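NADH-rubredoxin oxidoreductase (Clostridium acetobutylicum, PDB 3KLJ) catalyses the NADH-dependent reduction of rubredoxin through one bound FAD, passing electrons on toward the enzymes that scavenge dioxygen in this anaerobe. Local coordinates at residues Lys148-Gly153 with Glu212-Leu217; Phe193-Leu198 with Ile205-Asn210; Asp199-Lys204 with Ser310-Ile315; Val328-Gln333 with Tyr337-Leu342. All coordinates share one frame; numbering follows the deposited sequence.

Interaction 1: Lys148-Gly153 with Glu212-Leu217; sequences KAFIIG and EEMGDL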
loop_
_atom_site.group_PDB
_atom_site.type_symbol
_atom_site.label_atom_id
_atom_site.label_comp_id
_atom_site.label_asym_id
_atom_site.label_seq_id
_atom_site.Cartn_x
_atom_site.Cartn_y
_atom_site.Cartn_z
ATOM N N LYS A 148 1.414 19.759 -17.363
ATOM C CA LYS A 148 0.226 19.037 -16.858
ATOM C C LYS A 148 0.484 17.528 -16.723
ATOM O O LYS A 148 1.403 16.989 -17.339
ATOM C CB LYS A 148 -1.026 19.317 -17.715
ATOM C CG LYS A 148 -0.903 18.944 -19.193
ATOM C CD LYS A 148 -1.782 19.820 -20.079
ATOM C CE LYS A 148 -3.235 19.368 -20.072
ATOM N NZ LYS A 148 -4.116 20.311 -20.833
ATOM N N ALA A 149 -0.324 16.856 -15.905
ATOM C CA ALA A 149 -0.172 15.414 -15.689
ATOM C C ALA A 149 -1.408 14.623 -16.129
ATOM O O ALA A 149 -2.534 15.125 -16.075
ATOM C CB ALA A 149 0.153 15.120 -14.227
ATOM N N PHE A 150 -1.183 13.388 -16.573
ATOM C CA PHE A 150 -2.274 12.468 -16.877
ATOM C C PHE A 150 -2.031 11.180 -16.103
ATOM O O PHE A 150 -1.046 10.473 -16.360
ATOM C CB PHE A 150 -2.372 12.215 -18.389
ATOM C CG PHE A 150 -3.563 11.383 -18.799
ATOM C CD1 PHE A 150 -4.866 11.783 -18.480
ATOM C CD2 PHE A 150 -3.386 10.216 -19.534
ATOM C CE1 PHE A 150 -5.965 11.015 -18.864
ATOM C CE2 PHE A 150 -4.477 9.443 -19.925
ATOM C CZ PHE A 150 -5.770 9.846 -19.588
ATOM N N ILE A 151 -2.906 10.902 -15.135
ATOM C CA ILE A 151 -2.768 9.729 -14.284
ATOM C C ILE A 151 -3.666 8.593 -14.776
ATOM O O ILE A 151 -4.888 8.730 -14.825
ATOM C CB ILE A 151 -3.043 10.054 -12.779
ATOM C CG1 ILE A 151 -1.992 11.029 -12.243
ATOM C CG2 ILE A 151 -3.016 8.790 -11.915
ATOM C CD1 ILE A 151 -2.469 12.440 -12.100
ATOM N N ILE A 152 -3.044 7.481 -15.150
ATOM C CA ILE A 152 -3.760 6.291 -15.595
ATOM C C ILE A 152 -3.900 5.310 -14.429
ATOM O O ILE A 152 -2.898 4.908 -13.816
ATOM C CB ILE A 152 -3.040 5.621 -16.803
ATOM C CG1 ILE A 152 -3.180 6.506 -18.055
ATOM C CG2 ILE A 152 -3.579 4.206 -17.042
ATOM C CD1 ILE A 152 -2.433 6.016 -19.265
ATOM N N GLY A 153 -5.137 4.919 -14.130
ATOM C CA GLY A 153 -5.408 3.998 -13.022
ATOM C C GLY A 153 -6.499 4.523 -12.116
ATOM O O GLY A 153 -6.506 5.703 -11.758
ATOM N N GLU A 212 -5.159 4.887 -26.884
ATOM C CA GLU A 212 -4.731 5.076 -28.278
ATOM C C GLU A 212 -5.421 6.288 -28.896
ATOM O O GLU A 212 -4.895 6.915 -29.820
ATOM C CB GLU A 212 -5.052 3.841 -29.125
ATOM C CG GLU A 212 -4.178 2.629 -28.859
ATOM C CD GLU A 212 -3.898 1.821 -30.118
ATOM O OE1 GLU A 212 -4.609 2.000 -31.136
ATOM O OE2 GLU A 212 -2.956 1.003 -30.093
ATOM N N GLU A 213 -6.605 6.604 -28.365
ATOM C CA GLU A 213 -7.448 7.679 -28.886
ATOM C C GLU A 213 -7.269 8.965 -28.072
ATOM O O GLU A 213 -8.020 9.950 -28.250
ATOM C CB GLU A 213 -8.917 7.235 -28.858
ATOM C CG GLU A 213 -9.152 5.850 -29.468
ATOM C CD GLU A 213 -9.673 5.911 -30.886
ATOM O OE1 GLU A 213 -8.951 5.495 -31.824
ATOM O OE2 GLU A 213 -10.815 6.383 -31.059
ATOM N N MET A 214 -6.277 8.945 -27.175
ATOM C CA MET A 214 -6.000 10.079 -26.294
ATOM C C MET A 214 -4.559 10.574 -26.459
ATOM O O MET A 214 -3.942 11.076 -25.506
ATOM C CB MET A 214 -6.292 9.699 -24.838
ATOM C CG MET A 214 -7.735 9.221 -24.593
ATOM S SD MET A 214 -8.099 8.806 -22.871
ATOM C CE MET A 214 -8.270 10.456 -22.191
ATOM N N GLY A 215 -4.042 10.425 -27.681
ATOM C CA GLY A 215 -2.678 10.797 -28.027
ATOM C C GLY A 215 -2.290 12.210 -27.633
ATOM O O GLY A 215 -1.242 12.410 -26.973
ATOM N N ASP A 216 -3.139 13.183 -28.028
ATOM C CA ASP A 216 -2.855 14.607 -27.790
ATOM C C ASP A 216 -2.660 14.940 -26.308
ATOM O O ASP A 216 -1.716 15.649 -25.944
ATOM C CB ASP A 216 -3.951 15.499 -28.392
ATOM C CG ASP A 216 -3.915 15.534 -29.914
ATOM O OD1 ASP A 216 -2.891 15.119 -30.507
ATOM O OD2 ASP A 216 -4.919 15.992 -30.520
ATOM N N LEU A 217 -3.547 14.422 -25.458
ATOM C CA LEU A 217 -3.438 14.637 -24.019
ATOM C C LEU A 217 -2.255 13.871 -23.431
ATOM O O LEU A 217 -1.490 14.428 -22.642
ATOM C CB LEU A 217 -4.745 14.265 -23.304
ATOM C CG LEU A 217 -4.799 14.363 -21.771
ATOM C CD1 LEU A 217 -4.414 15.763 -21.278
ATOM C CD2 LEU A 217 -6.194 13.991 -21.267
#

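Interaction 2: Phe193-Leu198 with Ile205-Asn210; sequences FLKDKL and IYTNSN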
loop_
_atom_site.group_PDB
_atom_site.type_symbol
_atom_site.label_atom_id
_atom_site.label_comp_id
_atom_site.label_asym_id
_atom_site.label_seq_id
_atom_site.Cartn_x
_atom_site.Cartn_y
_atom_site.Cartn_z
ATOM N N PHE A 193 -20.959 8.421 -7.653
ATOM C CA PHE A 193 -21.101 9.428 -6.612
ATOM C C PHE A 193 -19.735 10.095 -6.373
ATOM O O PHE A 193 -19.626 11.327 -6.381
ATOM C CB PHE A 193 -21.664 8.791 -5.329
ATOM C CG PHE A 193 -21.877 9.761 -4.195
ATOM C CD1 PHE A 193 -20.841 10.056 -3.305
ATOM C CD2 PHE A 193 -23.117 10.360 -4.003
ATOM C CE1 PHE A 193 -21.037 10.946 -2.247
ATOM C CE2 PHE A 193 -23.327 11.251 -2.945
ATOM C CZ PHE A 193 -22.290 11.548 -2.070
ATOM N N LEU A 194 -18.698 9.278 -6.189
ATOM C CA LEU A 194 -17.354 9.783 -5.991
ATOM C C LEU A 194 -16.852 10.588 -7.213
ATOM O O LEU A 194 -16.335 11.696 -7.061
ATOM C CB LEU A 194 -16.396 8.623 -5.658
ATOM C CG LEU A 194 -14.930 8.985 -5.402
ATOM C CD1 LEU A 194 -14.804 9.771 -4.091
ATOM C CD2 LEU A 194 -14.061 7.723 -5.359
ATOM N N LYS A 195 -17.021 10.038 -8.414
ATOM C CA LYS A 195 -16.645 10.746 -9.650
ATOM C C LYS A 195 -17.257 12.156 -9.702
ATOM O O LYS A 195 -16.563 13.116 -10.030
ATOM C CB LYS A 195 -17.071 9.952 -10.889
ATOM C CG LYS A 195 -16.633 10.598 -12.217
ATOM C CD LYS A 195 -17.352 10.014 -13.413
ATOM C CE LYS A 195 -16.908 10.703 -14.706
ATOM N NZ LYS A 195 -17.232 12.164 -14.758
ATOM N N ASP A 196 -18.546 12.269 -9.366
ATOM C CA ASP A 196 -19.258 13.558 -9.348
ATOM C C ASP A 196 -18.630 14.532 -8.357
ATOM O O ASP A 196 -18.335 15.680 -8.696
ATOM C CB ASP A 196 -20.752 13.352 -9.035
ATOM C CG ASP A 196 -21.442 14.618 -8.501
ATOM O OD1 ASP A 196 -21.293 15.705 -9.096
ATOM O OD2 ASP A 196 -22.157 14.518 -7.483
ATOM N N LYS A 197 -18.438 14.071 -7.125
ATOM C CA LYS A 197 -17.842 14.889 -6.075
ATOM C C LYS A 197 -16.418 15.339 -6.444
ATOM O O LYS A 197 -16.024 16.482 -6.180
ATOM C CB LYS A 197 -17.811 14.118 -4.752
ATOM C CG LYS A 197 -19.159 13.916 -4.071
ATOM C CD LYS A 197 -19.810 15.237 -3.679
ATOM C CE LYS A 197 -21.050 15.006 -2.858
ATOM N NZ LYS A 197 -22.002 16.146 -2.996
ATOM N N LEU A 198 -15.657 14.437 -7.056
ATOM C CA LEU A 198 -14.326 14.768 -7.537
ATOM C C LEU A 198 -14.337 15.706 -8.746
ATOM O O LEU A 198 -13.471 16.571 -8.854
ATOM C CB LEU A 198 -13.513 13.496 -7.819
ATOM C CG LEU A 198 -13.153 12.656 -6.591
ATOM C CD1 LEU A 198 -12.503 11.325 -6.987
ATOM C CD2 LEU A 198 -12.238 13.434 -5.651
ATOM N N ILE A 205 -12.079 12.798 -14.319
ATOM C CA ILE A 205 -11.777 11.397 -14.597
ATOM C C ILE A 205 -12.370 11.009 -15.947
ATOM O O ILE A 205 -13.593 11.071 -16.148
ATOM C CB ILE A 205 -12.284 10.423 -13.495
ATOM C CG1 ILE A 205 -11.716 10.804 -12.120
ATOM C CG2 ILE A 205 -11.888 8.989 -13.855
ATOM C CD1 ILE A 205 -12.247 9.975 -10.932
ATOM N N TYR A 206 -11.493 10.629 -16.873
ATOM C CA TYR A 206 -11.927 10.123 -18.166
ATOM C C TYR A 206 -12.266 8.657 -17.988
ATOM O O TYR A 206 -11.401 7.853 -17.631
ATOM C CB TYR A 206 -10.832 10.287 -19.216
ATOM C CG TYR A 206 -10.532 11.720 -19.593
ATOM C CD1 TYR A 206 -11.237 12.354 -20.618
ATOM C CD2 TYR A 206 -9.541 12.439 -18.930
ATOM C CE1 TYR A 206 -10.954 13.679 -20.973
ATOM C CE2 TYR A 206 -9.251 13.752 -19.273
ATOM C CZ TYR A 206 -9.953 14.366 -20.292
ATOM O OH TYR A 206 -9.652 15.670 -20.616
ATOM N N THR A 207 -13.527 8.315 -18.228
ATOM C CA THR A 207 -14.002 6.954 -17.995
ATOM C C THR A 207 -14.113 6.197 -19.298
ATOM O O THR A 207 -14.228 6.806 -20.362
ATOM C CB THR A 207 -15.366 6.929 -17.255
ATOM O OG1 THR A 207 -16.344 7.634 -18.034
ATOM C CG2 THR A 207 -15.230 7.579 -15.898
ATOM N N ASN A 208 -14.077 4.869 -19.208
ATOM C CA ASN A 208 -14.122 4.000 -20.382
ATOM C C ASN A 208 -13.116 4.436 -21.445
ATOM O O ASN A 208 -13.456 4.562 -22.624
ATOM C CB ASN A 208 -15.549 3.953 -20.959
ATOM C CG ASN A 208 -16.542 3.335 -19.994
ATOM O OD1 ASN A 208 -17.348 4.036 -19.374
ATOM N ND2 ASN A 208 -16.476 2.016 -19.848
ATOM N N SER A 209 -11.878 4.673 -21.016
ATOM C CA SER A 209 -10.872 5.292 -21.887
ATOM C C SER A 209 -10.230 4.312 -22.849
ATOM O O SER A 209 -9.965 3.164 -22.493
ATOM C CB SER A 209 -9.775 5.968 -21.058
ATOM O OG SER A 209 -10.327 6.896 -20.140
ATOM N N ASN A 210 -9.997 4.783 -24.074
ATOM C CA ASN A 210 -9.092 4.130 -25.014
ATOM C C ASN A 210 -7.895 5.058 -25.211
ATOM O O ASN A 210 -8.005 6.102 -25.869
ATOM C CB ASN A 210 -9.787 3.834 -26.355
ATOM C CG ASN A 210 -8.917 3.010 -27.310
ATOM O OD1 ASN A 210 -7.741 2.735 -27.043
ATOM N ND2 ASN A 210 -9.500 2.617 -28.438
HETATM O O HOH W 1 -14.850 13.393 -13.809
#

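Interaction 3: Asp199-Lys204 with Ser310-Ile315; sequences DRLGIK and SGISII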
loop_
_atom_site.group_PDB
_atom_site.type_symbol
_atom_site.label_atom_id
_atom_site.label_comp_id
_atom_site.label_asym_id
_atom_site.label_seq_id
_atom_site.Cartn_x
_atom_site.Cartn_y
_atom_site.Cartn_z
ATOM N N ASP A 199 -15.329 15.543 -9.627
ATOM C CA ASP A 199 -15.431 16.308 -10.870
ATOM C C ASP A 199 -15.817 17.760 -10.620
ATOM O O ASP A 199 -15.333 18.660 -11.309
ATOM C CB ASP A 199 -16.445 15.673 -11.835
ATOM C CG ASP A 199 -16.288 16.175 -13.276
ATOM O OD1 ASP A 199 -15.181 16.033 -13.842
ATOM O OD2 ASP A 199 -17.274 16.697 -13.846
ATOM N N ARG A 200 -16.703 17.990 -9.650
ATOM C CA ARG A 200 -17.052 19.360 -9.284
ATOM C C ARG A 200 -15.944 20.015 -8.439
ATOM O O ARG A 200 -15.929 21.237 -8.268
ATOM C CB ARG A 200 -18.450 19.448 -8.638
ATOM C CG ARG A 200 -18.565 19.050 -7.164
ATOM C CD ARG A 200 -20.040 18.934 -6.749
ATOM N NE ARG A 200 -20.901 19.750 -7.604
ATOM C CZ ARG A 200 -21.542 20.854 -7.221
ATOM N NH1 ARG A 200 -21.456 21.291 -5.969
ATOM N NH2 ARG A 200 -22.293 21.515 -8.091
ATOM N N LEU A 201 -15.014 19.197 -7.947
ATOM C CA LEU A 201 -13.811 19.687 -7.264
ATOM C C LEU A 201 -12.625 19.881 -8.212
ATOM O O LEU A 201 -11.497 20.114 -7.770
ATOM C CB LEU A 201 -13.415 18.748 -6.122
ATOM C CG LEU A 201 -13.799 19.116 -4.682
ATOM C CD1 LEU A 201 -15.016 20.052 -4.567
ATOM C CD2 LEU A 201 -14.005 17.847 -3.865
ATOM N N GLY A 202 -12.892 19.780 -9.511
ATOM C CA GLY A 202 -11.881 20.007 -10.538
ATOM C C GLY A 202 -10.971 18.831 -10.834
ATOM O O GLY A 202 -10.027 18.967 -11.610
ATOM N N ILE A 203 -11.230 17.681 -10.210
ATOM C CA ILE A 203 -10.494 16.460 -10.545
ATOM C C ILE A 203 -11.297 15.675 -11.588
ATOM O O ILE A 203 -12.271 14.993 -11.258
ATOM C CB ILE A 203 -10.132 15.618 -9.280
ATOM C CG1 ILE A 203 -9.179 16.410 -8.380
ATOM C CG2 ILE A 203 -9.468 14.283 -9.661
ATOM C CD1 ILE A 203 -8.827 15.722 -7.079
ATOM N N LYS A 204 -10.904 15.812 -12.852
ATOM C CA LYS A 204 -11.581 15.136 -13.953
ATOM C C LYS A 204 -11.119 13.694 -14.110
ATOM O O LYS A 204 -9.924 13.397 -14.017
ATOM C CB LYS A 204 -11.423 15.917 -15.269
ATOM C CG LYS A 204 -11.223 15.042 -16.512
ATOM C CD LYS A 204 -12.219 15.327 -17.627
ATOM C CE LYS A 204 -13.471 14.458 -17.479
ATOM N NZ LYS A 204 -14.198 14.289 -18.778
ATOM N N SER A 310 -9.245 15.277 -1.505
ATOM C CA SER A 310 -10.166 16.398 -1.700
ATOM C C SER A 310 -11.167 16.589 -0.562
ATOM O O SER A 310 -12.240 17.168 -0.755
ATOM C CB SER A 310 -10.881 16.252 -3.046
ATOM O OG SER A 310 -9.944 16.164 -4.106
ATOM N N GLY A 311 -10.796 16.104 0.623
ATOM C CA GLY A 311 -11.644 16.166 1.805
ATOM C C GLY A 311 -12.895 15.319 1.689
ATOM O O GLY A 311 -13.913 15.657 2.284
ATOM N N ILE A 312 -12.815 14.234 0.911
ATOM C CA ILE A 312 -13.907 13.257 0.759
ATOM C C ILE A 312 -13.472 11.904 1.321
ATOM O O ILE A 312 -12.497 11.309 0.847
ATOM C CB ILE A 312 -14.352 13.065 -0.714
ATOM C CG1 ILE A 312 -14.646 14.415 -1.375
ATOM C CG2 ILE A 312 -15.585 12.163 -0.782
ATOM C CD1 ILE A 312 -14.944 14.320 -2.851
ATOM N N SER A 313 -14.206 11.424 2.316
ATOM C CA SER A 313 -13.784 10.274 3.106
ATOM C C SER A 313 -14.517 9.006 2.708
ATOM O O SER A 313 -15.726 9.041 2.454
ATOM C CB SER A 313 -14.059 10.551 4.577
ATOM O OG SER A 313 -15.450 10.741 4.788
ATOM N N ILE A 314 -13.802 7.881 2.687
ATOM C CA ILE A 314 -14.393 6.597 2.280
ATOM C C ILE A 314 -14.000 5.471 3.220
ATOM O O ILE A 314 -12.832 5.327 3.557
ATOM C CB ILE A 314 -13.963 6.191 0.846
ATOM C CG1 ILE A 314 -14.518 7.179 -0.175
ATOM C CG2 ILE A 314 -14.440 4.768 0.515
ATOM C CD1 ILE A 314 -13.834 7.126 -1.502
ATOM N N ILE A 315 -14.970 4.682 3.662
ATOM C CA ILE A 315 -14.635 3.400 4.270
ATOM C C ILE A 315 -15.371 2.273 3.550
ATOM O O ILE A 315 -16.575 2.365 3.281
ATOM C CB ILE A 315 -14.810 3.333 5.843
ATOM C CG1 ILE A 315 -16.093 2.631 6.254
ATOM C CG2 ILE A 315 -14.667 4.708 6.537
ATOM C CD1 ILE A 315 -15.877 1.202 6.611
#

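Interaction 4: Val328-Gln333 with Tyr337-Leu342; sequences VFRSTQ and YIVCML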
loop_
_atom_site.group_PDB
_atom_site.type_symbol
_atom_site.label_atom_id
_atom_site.label_comp_id
_atom_site.label_asym_id
_atom_site.label_seq_id
_atom_site.Cartn_x
_atom_site.Cartn_y
_atom_site.Cartn_z
ATOM N N VAL A 328 -29.701 -5.648 -1.011
ATOM C CA VAL A 328 -28.866 -4.451 -1.078
ATOM C C VAL A 328 -29.663 -3.245 -0.614
ATOM O O VAL A 328 -30.750 -2.982 -1.123
ATOM C CB VAL A 328 -28.381 -4.175 -2.539
ATOM C CG1 VAL A 328 -27.647 -2.829 -2.640
ATOM C CG2 VAL A 328 -27.493 -5.291 -3.031
ATOM N N PHE A 329 -29.126 -2.520 0.359
ATOM C CA PHE A 329 -29.656 -1.208 0.733
ATOM C C PHE A 329 -28.691 -0.087 0.338
ATOM O O PHE A 329 -27.519 -0.094 0.725
ATOM C CB PHE A 329 -29.914 -1.127 2.233
ATOM C CG PHE A 329 -30.874 -2.149 2.742
ATOM C CD1 PHE A 329 -32.240 -1.962 2.603
ATOM C CD2 PHE A 329 -30.411 -3.290 3.381
ATOM C CE1 PHE A 329 -33.138 -2.904 3.087
ATOM C CE2 PHE A 329 -31.310 -4.243 3.868
ATOM C CZ PHE A 329 -32.670 -4.041 3.724
ATOM N N ARG A 330 -29.212 0.887 -0.398
ATOM C CA ARG A 330 -28.422 1.997 -0.890
ATOM C C ARG A 330 -29.070 3.311 -0.459
ATOM O O ARG A 330 -30.289 3.417 -0.422
ATOM C CB ARG A 330 -28.333 1.909 -2.416
ATOM C CG ARG A 330 -27.428 2.925 -3.088
ATOM C CD ARG A 330 -27.286 2.630 -4.587
ATOM N NE ARG A 330 -26.531 1.395 -4.842
ATOM C CZ ARG A 330 -27.064 0.223 -5.202
ATOM N NH1 ARG A 330 -28.381 0.092 -5.374
ATOM N NH2 ARG A 330 -26.270 -0.827 -5.399
ATOM N N SER A 331 -28.242 4.299 -0.126
ATOM C CA SER A 331 -28.710 5.651 0.160
ATOM C C SER A 331 -27.783 6.668 -0.491
ATOM O O SER A 331 -26.564 6.614 -0.295
ATOM C CB SER A 331 -28.772 5.895 1.673
ATOM O OG SER A 331 -29.064 7.255 1.961
ATOM N N THR A 332 -28.360 7.576 -1.272
ATOM C CA THR A 332 -27.614 8.682 -1.854
ATOM C C THR A 332 -28.149 9.989 -1.276
ATOM O O THR A 332 -29.335 10.291 -1.396
ATOM C CB THR A 332 -27.727 8.702 -3.402
ATOM O OG1 THR A 332 -27.258 7.459 -3.935
ATOM C CG2 THR A 332 -26.915 9.846 -4.003
ATOM N N GLN A 333 -27.264 10.747 -0.639
ATOM C CA GLN A 333 -27.599 12.063 -0.097
ATOM C C GLN A 333 -26.623 13.085 -0.671
ATOM O O GLN A 333 -25.731 12.714 -1.426
ATOM C CB GLN A 333 -27.522 12.034 1.428
ATOM C CG GLN A 333 -28.517 11.078 2.080
ATOM C CD GLN A 333 -28.295 10.937 3.570
ATOM O OE1 GLN A 333 -28.043 11.922 4.264
ATOM N NE2 GLN A 333 -28.395 9.708 4.075
ATOM N N TYR A 337 -22.828 8.842 0.763
ATOM C CA TYR A 337 -23.323 7.708 0.011
ATOM C C TYR A 337 -23.160 6.490 0.896
ATOM O O TYR A 337 -22.112 6.303 1.539
ATOM C CB TYR A 337 -22.558 7.523 -1.319
ATOM C CG TYR A 337 -22.959 6.258 -2.054
ATOM C CD1 TYR A 337 -24.061 6.246 -2.922
ATOM C CD2 TYR A 337 -22.272 5.059 -1.848
ATOM C CE1 TYR A 337 -24.448 5.084 -3.584
ATOM C CE2 TYR A 337 -22.649 3.891 -2.501
ATOM C CZ TYR A 337 -23.737 3.911 -3.372
ATOM O OH TYR A 337 -24.122 2.755 -4.012
ATOM N N ILE A 338 -24.203 5.671 0.942
ATOM C CA ILE A 338 -24.184 4.445 1.733
ATOM C C ILE A 338 -24.604 3.285 0.853
ATOM O O ILE A 338 -25.588 3.384 0.133
ATOM C CB ILE A 338 -25.156 4.521 2.930
ATOM C CG1 ILE A 338 -24.775 5.683 3.853
ATOM C CG2 ILE A 338 -25.204 3.165 3.680
ATOM C CD1 ILE A 338 -25.903 6.151 4.780
ATOM N N VAL A 339 -23.841 2.196 0.906
ATOM C CA VAL A 339 -24.288 0.935 0.331
ATOM C C VAL A 339 -24.028 -0.188 1.329
ATOM O O VAL A 339 -22.958 -0.270 1.947
ATOM C CB VAL A 339 -23.698 0.656 -1.100
ATOM C CG1 VAL A 339 -22.174 0.475 -1.077
ATOM C CG2 VAL A 339 -24.382 -0.541 -1.742
ATOM N N CYS A 340 -25.033 -1.037 1.497
ATOM C CA CYS A 340 -24.992 -2.084 2.491
ATOM C C CYS A 340 -25.487 -3.377 1.833
ATOM O O CYS A 340 -26.588 -3.423 1.279
ATOM C CB CYS A 340 -25.863 -1.634 3.673
ATOM S SG CYS A 340 -26.126 -2.785 4.972
ATOM N N MET A 341 -24.653 -4.415 1.867
ATOM C CA MET A 341 -24.953 -5.678 1.186
ATOM C C MET A 341 -25.126 -6.815 2.188
ATOM O O MET A 341 -24.270 -7.043 3.049
ATOM C CB MET A 341 -23.867 -6.010 0.160
ATOM C CG MET A 341 -23.674 -4.927 -0.889
ATOM S SD MET A 341 -22.387 -5.267 -2.111
ATOM C CE MET A 341 -22.672 -3.930 -3.268
ATOM N N LEU A 342 -26.253 -7.514 2.081
ATOM C CA LEU A 342 -26.602 -8.552 3.042
ATOM C C LEU A 342 -26.374 -9.952 2.515
ATOM O O LEU A 342 -26.566 -10.228 1.330
ATOM C CB LEU A 342 -28.059 -8.410 3.495
ATOM C CG LEU A 342 -28.313 -7.491 4.684
ATOM C CD1 LEU A 342 -28.168 -6.022 4.304
ATOM C CD2 LEU A 342 -29.685 -7.763 5.265
#

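Interaction 1: Lys148-Gly153 with Glu212-Leu217
Phe-150, on strand 149-152, lies nearest to Leu-217, in the first turn of helix 215-220, with their CA atoms 7.6 Å apart. The backbones do not bond to each other at that separation, so side chains fill the gap. Met-214 sits at the N-cap position of the helix. The Phe-150 ring lies at the centre of the contact, meeting both Leu-217 and Met-214. Its CG is anti to the backbone N (chi1 -174°), and the ring reaches out from the strand toward the helix. Leu-217 lays CG over one face of the ring, and its CD2 comes 3.8 Å from Phe-150 CD1. Met-214 meets the far end of the ring, CE being 3.7 Å from Phe-150 CZ. Its sulfur makes an oblique Met-aromatic contact, SD lying 5.3 Å from the centre of the Phe-150 ring. On the exposed side, the aliphatic part of Lys-148 crosses Leu-217 at about a right angle, with CE 4.0 Å from Leu-217 CD1. Tyr-206 touches Phe-150, Met-214 and Leu-217 as well. The arrangement is a helix packed on the parallel sheet of a Rossmann-type domain, here the NADH-binding domain. Strand 149-152 leads into Gly-153, probably the first glycine of a GxGxxG dinucleotide-binding turn.

Interaction 2: Phe193-Leu198 with Ile205-Asn210
Lys-195, Leu-198, Ile-205 and Thr-207 make this contact between helix 188-199 and strand 204-206 with the loop just after it. The apolar part has two places. In the first, Leu-198 CD1 meets Ile-205 CD1 at 4.2 Å, a loose touch between two buried branches. Ile-205 CG1 is anti to its carbonyl carbon (chi1 -56°), and the extended chi2 carries CD1 on toward the helix. In the second, the methylene chain of Lys-195 passes Thr-207. Lys-195 CE lies 3.7 Å from Thr-207 CG2, the methyl branch of the threonine. The polar part runs through water. Lys-195 is extended as far as CE and bends at its last torsion (chi4 -63°). Its NZ gives a hydrogen bond of 2.8 Å to a water, and Ile-205 N gives one of 2.9 Å to the same water. That water accepts both hydrogen bonds and links the lysine end to the strand backbone. The carbonyl of Ile-205 is met by carbon, with Lys-195 CE 3.6 Å from Ile-205 O. Helix 188-199 and strand 204-206 belong to a beta-alpha-beta unit that starts with strand 172-175. Strand 204-206 is the outermost of its parallel sheet within this chain and pairs with strand 172-175, where Ile-205 also packs on Ile-174. The helix has a second neighbour, since Leu-194, Lys-197 and Leu-198 touch strand 312-317 of the C-terminal domain.

Interaction 3: Asp199-Lys204 with Ser310-Ile315
Leu-201 and Ile-203 pack on Ser-310 and Ile-312 in a small, mostly apolar contact between two domains. The 199-204 segment belongs to the NADH-binding domain, and 310-315 belongs to the C-terminal domain. On the first side is the Schellman motif that ends helix 188-199. Gly-202 is its C-prime residue and has positive phi. Ile-203 N bonds back to Leu-198 O, while the bond from Gly-202 N to Asp-199 O is weak. A type I turn from Asp-199 to Gly-202 accompanies this ending and presents Leu-201 to the other domain. On the second side, Ser-310 and Gly-311 form the turn between strands 306-309 and 312-317 of an antiparallel sheet. The two backbones come closest at Leu-201 and Ser-310, whose CA atoms are 7.4 Å apart. One methyl of Leu-201 does most of the touching. Its CD2 lies 3.6 Å from Ser-310 CB and 3.8 Å from Ile-312 CD1, so it touches both the serine and the isoleucine two residues on. Leu-198 adds to the same side, touching both Ser-310 and Ile-312. The hydroxyl of Ser-310 has a weak hydrogen bond with Gln-163 NE2. Ser-310 OG is anti to its carbonyl carbon (chi1 -57°), which directs it to the tip of Ile-203. There the Ile-203 CD1 methyl makes a close van der Waals approach to the hydroxyl oxygen, 3.2 Å from Ser-310 OG.

Interaction 4: Val328-Gln333 with Tyr337-Leu342
Phe-329 and Cys-340 form a hydrogen-bonded antiparallel pair, joined by Phe-329 N to Cys-340 O and Cys-340 N to Phe-329 O, each 2.8 Å. Ser-331 and Ile-338 repeat the pattern, and the bond from Ile-338 N to Ser-331 O is nearly straight at 168°. The non-hydrogen-bonded pairs between and beyond them are Val-328 with Met-341, Arg-330 with Val-339 and Thr-332 with Tyr-337. The strands run antiparallel, with axes 4.6 Å apart. On the face of Phe-329, Leu-342 meets the ring at its edge, Leu-342 CD1 being 3.6 Å from Phe-329 CE2. On the other face, Val-328 CG1 lies 4.1 Å from Val-339 CG2, and Arg-330 reaches diagonally to Tyr-337. Arg-330 NE gives a hydrogen bond of 2.9 Å to Tyr-337 OH, which lies in the guanidinium plane, though the angle at hydrogen is only 138°. The arginine chain is extended to CD and bends at chi3 (-69°), and its CG lies 3.7 Å from Tyr-337 CE1. Thr-332 OG1 sits at the edge of the same ring. Farther out, Asp-187 forms a salt bridge with Arg-330 NH2 and a hydrogen bond with Tyr-337 OH. Asp-189 also pairs with Arg-330 NE, so that nitrogen is shared with Tyr-337 OH, which fits the bent bond. Helix 378-382 covers the Phe-329 face through Leu-378 and Ile-381. That face packs within the C-terminal domain. The Arg-330 face combines apolar contacts with a polar group whose two aspartates probably help to balance the arginine charge and tie the hairpin to the NADH-binding domain.

Interactions 1 and 2 share the parallel sheet of the NADH-binding domain, and their centres are 14 Å apart. Tyr-206 joins them: its CE2 is 3.7 Å from Leu-217 CD2. Helix 188-199 connects interaction 2 to the C-terminal domain at two places. Toward interaction 3, Lys-197 CB lies 3.4 Å from Ile-312 CD1. Toward interaction 4, Phe-193 CD1 lies 3.6 Å from Tyr-337 CB. Interactions 3 and 4 do not touch, their nearest atoms being about 7 Å apart, but both reach the same antiparallel sheet. Interactions 1 and 4 are separate, with centres 33 Å apart. All four lie away from the FAD-binding residues.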